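Local coordinates for putative c-1-tetrahydrofolate synthase, cytoplasmic (Leishmania major, PDB 4A26), which probably interconverts folate-bound one-carbon units, oxidising 5,10-methylenetetrahydrofolate with NAD(P)+ and hydrolysing the resulting methenyl form to 10-formyltetrahydrofolate, at residues A[90-102]-A[116-128]. Residues are numbered along the deposited sequence; the frame is centred on the assembly and turned at random.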
# COMPACT_ATOMS: atom_id res chain seq x y z
N LEU A 90 16.61 22.47 -2.78
CA LEU A 90 17.19 21.13 -2.92
C LEU A 90 16.52 20.34 -4.04
O LEU A 90 17.19 19.58 -4.74
CB LEU A 90 17.12 20.36 -1.59
CG LEU A 90 17.92 20.96 -0.42
CD1 LEU A 90 17.57 20.28 0.89
CD2 LEU A 90 19.41 20.90 -0.69
N ASN A 91 15.21 20.51 -4.22
CA ASN A 91 14.51 19.88 -5.35
C ASN A 91 15.14 20.28 -6.67
O ASN A 91 15.40 19.44 -7.52
CB ASN A 91 13.02 20.26 -5.37
CG ASN A 91 12.19 19.53 -4.32
OD1 ASN A 91 12.49 18.40 -3.95
ND2 ASN A 91 11.13 20.19 -3.86
N ASN A 92 15.41 21.58 -6.81
CA ASN A 92 15.97 22.14 -8.04
C ASN A 92 17.51 22.15 -8.07
O ASN A 92 18.10 22.78 -8.95
CB ASN A 92 15.45 23.56 -8.26
CG ASN A 92 13.93 23.62 -8.36
OD1 ASN A 92 13.33 22.92 -9.17
ND2 ASN A 92 13.31 24.45 -7.53
N ASP A 93 18.14 21.45 -7.13
CA ASP A 93 19.60 21.32 -7.08
C ASP A 93 20.01 19.98 -7.70
O ASP A 93 19.81 18.93 -7.09
CB ASP A 93 20.09 21.41 -5.63
CG ASP A 93 21.61 21.48 -5.52
OD1 ASP A 93 22.32 21.24 -6.51
OD2 ASP A 93 22.10 21.79 -4.42
N PRO A 94 20.59 20.00 -8.92
CA PRO A 94 20.93 18.74 -9.57
C PRO A 94 22.14 18.01 -8.97
O PRO A 94 22.40 16.86 -9.33
CB PRO A 94 21.22 19.15 -11.02
CG PRO A 94 21.59 20.58 -10.95
CD PRO A 94 20.92 21.17 -9.75
N ASN A 95 22.86 18.67 -8.06
CA ASN A 95 23.95 18.03 -7.32
C ASN A 95 23.41 17.12 -6.21
O ASN A 95 24.11 16.23 -5.71
CB ASN A 95 24.88 19.08 -6.70
CG ASN A 95 25.41 20.06 -7.73
OD1 ASN A 95 26.38 19.77 -8.44
ND2 ASN A 95 24.80 21.24 -7.80
N CYS A 96 22.15 17.36 -5.84
CA CYS A 96 21.48 16.65 -4.76
C CYS A 96 20.42 15.72 -5.35
O CYS A 96 19.53 16.17 -6.07
CB CYS A 96 20.83 17.66 -3.81
SG CYS A 96 19.32 17.09 -3.02
N HIS A 97 20.53 14.44 -5.04
CA HIS A 97 19.66 13.40 -5.60
C HIS A 97 18.70 12.82 -4.57
O HIS A 97 17.59 12.42 -4.92
CB HIS A 97 20.51 12.30 -6.23
CG HIS A 97 21.47 12.80 -7.25
ND1 HIS A 97 22.68 13.37 -6.91
CD2 HIS A 97 21.41 12.83 -8.60
CE1 HIS A 97 23.32 13.74 -8.01
NE2 HIS A 97 22.56 13.42 -9.05
N GLY A 98 19.14 12.75 -3.32
CA GLY A 98 18.29 12.34 -2.20
C GLY A 98 18.07 13.49 -1.24
O GLY A 98 18.97 14.30 -1.01
N ILE A 99 16.86 13.56 -0.68
CA ILE A 99 16.49 14.63 0.25
C ILE A 99 15.74 14.05 1.44
O ILE A 99 14.66 13.48 1.27
CB ILE A 99 15.59 15.69 -0.44
CG1 ILE A 99 16.37 16.42 -1.53
CG2 ILE A 99 15.07 16.69 0.58
CD1 ILE A 99 15.52 17.39 -2.35
N ILE A 100 16.31 14.19 2.63
CA ILE A 100 15.62 13.82 3.87
C ILE A 100 15.49 15.03 4.79
O ILE A 100 16.39 15.87 4.86
CB ILE A 100 16.31 12.66 4.62
CG1 ILE A 100 17.79 12.96 4.89
CG2 ILE A 100 16.19 11.38 3.84
CD1 ILE A 100 18.40 12.13 6.01
N VAL A 101 14.35 15.13 5.46
CA VAL A 101 14.12 16.12 6.49
C VAL A 101 14.17 15.39 7.81
O VAL A 101 13.37 14.49 8.04
CB VAL A 101 12.76 16.80 6.33
CG1 VAL A 101 12.44 17.63 7.57
CG2 VAL A 101 12.74 17.67 5.08
N GLN A 102 15.11 15.78 8.67
CA GLN A 102 15.32 15.08 9.94
C GLN A 102 14.17 15.36 10.90
O GLN A 102 13.85 16.52 11.18
CB GLN A 102 16.65 15.50 10.57
CG GLN A 102 17.07 14.65 11.77
CD GLN A 102 17.26 13.18 11.42
OE1 GLN A 102 17.79 12.85 10.35
NE2 GLN A 102 16.85 12.30 12.33
N GLU A 116 5.75 16.98 1.72
CA GLU A 116 5.01 16.98 0.45
C GLU A 116 5.73 17.83 -0.60
O GLU A 116 5.66 17.54 -1.80
CB GLU A 116 3.56 17.47 0.65
CG GLU A 116 2.50 16.66 -0.12
CD GLU A 116 2.18 15.30 0.51
OE1 GLU A 116 2.98 14.80 1.35
OE2 GLU A 116 1.12 14.72 0.17
N LYS A 117 6.44 18.87 -0.14
CA LYS A 117 7.26 19.72 -1.00
C LYS A 117 8.37 18.97 -1.73
O LYS A 117 8.77 19.37 -2.82
CB LYS A 117 7.91 20.87 -0.20
CG LYS A 117 7.11 22.15 -0.19
CD LYS A 117 7.36 23.00 -1.44
CE LYS A 117 6.40 24.19 -1.49
NZ LYS A 117 6.62 25.08 -2.68
N ILE A 118 8.87 17.89 -1.13
CA ILE A 118 9.94 17.12 -1.74
C ILE A 118 9.43 16.51 -3.04
O ILE A 118 8.31 16.01 -3.10
CB ILE A 118 10.46 15.99 -0.82
CG1 ILE A 118 11.09 16.57 0.45
CG2 ILE A 118 11.48 15.13 -1.55
CD1 ILE A 118 11.32 15.54 1.55
N HIS A 119 10.26 16.57 -4.08
CA HIS A 119 9.92 15.97 -5.36
C HIS A 119 9.96 14.45 -5.23
O HIS A 119 10.90 13.90 -4.66
CB HIS A 119 10.88 16.45 -6.45
CG HIS A 119 10.49 17.77 -7.05
ND1 HIS A 119 10.76 18.10 -8.36
CD2 HIS A 119 9.83 18.82 -6.52
CE1 HIS A 119 10.29 19.30 -8.61
NE2 HIS A 119 9.72 19.77 -7.51
N PRO A 120 8.92 13.76 -5.74
CA PRO A 120 8.82 12.30 -5.64
C PRO A 120 10.10 11.55 -5.97
O PRO A 120 10.40 10.54 -5.33
CB PRO A 120 7.74 11.96 -6.67
CG PRO A 120 6.86 13.15 -6.68
CD PRO A 120 7.73 14.34 -6.40
N HIS A 121 10.86 12.05 -6.95
CA HIS A 121 12.08 11.38 -7.42
C HIS A 121 13.32 11.67 -6.57
O HIS A 121 14.39 11.12 -6.84
CB HIS A 121 12.34 11.70 -8.91
CG HIS A 121 12.86 13.08 -9.16
ND1 HIS A 121 12.03 14.15 -9.46
CD2 HIS A 121 14.12 13.57 -9.19
CE1 HIS A 121 12.76 15.23 -9.65
NE2 HIS A 121 14.03 14.91 -9.49
N LYS A 122 13.19 12.49 -5.53
CA LYS A 122 14.28 12.73 -4.58
C LYS A 122 13.92 12.33 -3.14
O LYS A 122 14.65 12.62 -2.20
CB LYS A 122 14.70 14.21 -4.61
CG LYS A 122 15.22 14.67 -5.96
CD LYS A 122 15.85 16.05 -5.88
CE LYS A 122 16.50 16.44 -7.19
NZ LYS A 122 17.27 17.71 -7.09
N ASP A 123 12.79 11.63 -3.00
CA ASP A 123 12.26 11.26 -1.69
C ASP A 123 12.98 10.02 -1.14
O ASP A 123 12.44 8.92 -1.14
CB ASP A 123 10.75 11.01 -1.82
CG ASP A 123 10.10 10.56 -0.52
OD1 ASP A 123 10.61 10.88 0.57
OD2 ASP A 123 9.05 9.89 -0.59
N ALA A 124 14.20 10.23 -0.65
CA ALA A 124 15.08 9.13 -0.24
C ALA A 124 14.52 8.22 0.87
O ALA A 124 14.85 7.03 0.92
CB ALA A 124 16.45 9.68 0.18
N ASP A 125 13.70 8.78 1.75
CA ASP A 125 13.07 7.98 2.82
C ASP A 125 11.75 7.32 2.37
O ASP A 125 11.24 6.43 3.06
CB ASP A 125 12.83 8.84 4.08
CG ASP A 125 13.97 8.73 5.09
OD1 ASP A 125 14.54 7.61 5.24
OD2 ASP A 125 14.28 9.75 5.76
N ALA A 126 11.23 7.73 1.22
CA ALA A 126 9.98 7.18 0.69
C ALA A 126 8.79 7.50 1.59
O ALA A 126 7.96 6.63 1.86
CB ALA A 126 10.11 5.68 0.49
N LEU A 127 8.72 8.75 2.05
CA LEU A 127 7.67 9.21 2.97
C LEU A 127 6.45 9.81 2.25
O LEU A 127 5.41 10.00 2.87
CB LEU A 127 8.26 10.23 3.95
CG LEU A 127 9.22 9.64 4.99
CD1 LEU A 127 10.14 10.72 5.55
CD2 LEU A 127 8.45 8.95 6.10
N LEU A 128 6.60 10.12 0.97
CA LEU A 128 5.50 10.67 0.17
C LEU A 128 4.44 9.60 -0.10
O LEU A 128 4.79 8.44 -0.30
CB LEU A 128 6.02 11.22 -1.16
CG LEU A 128 6.76 12.56 -1.14
CD1 LEU A 128 7.38 12.83 -2.49
CD2 LEU A 128 5.82 13.68 -0.76
O HOH W 1 12.52 11.53 2.05
O HOH W 2 12.84 12.37 4.96
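This is a mainly polar contact in the catalytic domain, between the turn that leads from helix 80-91 into edge strand 98-101 and the irregular loop that follows helix 111-116. Lys122 carries it. Its side chain is extended beyond CG and runs past Ile99, with Lys122 CD 3.8 Å from Ile99 CD1. The ammonium group ends among main-chain carbonyls of the helix end and of the Asp93 to Cys96 turn. Lys122 NZ bonds Asn91 O at 2.6 Å, from above the carbonyl plane, and Leu90 O, in its plane. Lys122 NZ meets Cys96 O at 2.9 Å, nearly in line with the C=O bond, and a weak bond goes to Asp93 O. The lysine main chain also joins the strand edge, where Ile99 N donates to Lys122 O (2.8 Å).

Asn91 makes a second polar link. Its chi1 of -76° sets CG beside its own backbone N and lets the amide reach the loop backbone. Asn91 OD1 accepts from His119 N (2.9 Å, 162° at the hydrogen), and Asn91 ND2 donates to Lys117 O at 2.7 Å. Asn91 CB lies over one face of the His119 ring, a CH-pi contact. Glu88 is a further partner of ND2.

Ile118 packs on Ile99, with Ile118 CG1 4.0 Å from Ile99 CG2; Ile100 CG2 meets Ala124 CB. One water links Ile99 O with Asp123 OD1 and Asp125 N, and another joins Val101 N to Asp125 OD2. Asp123 OD2 accepts from Asn131 ND2 and Leu128 N. Along its other edge, strand 98-101 pairs with strand 39-45.

The carbonyl cluster and the helix C-terminus would probably stabilise the positive charge of Lys122, which in turn ties the turn and helix end to the loop.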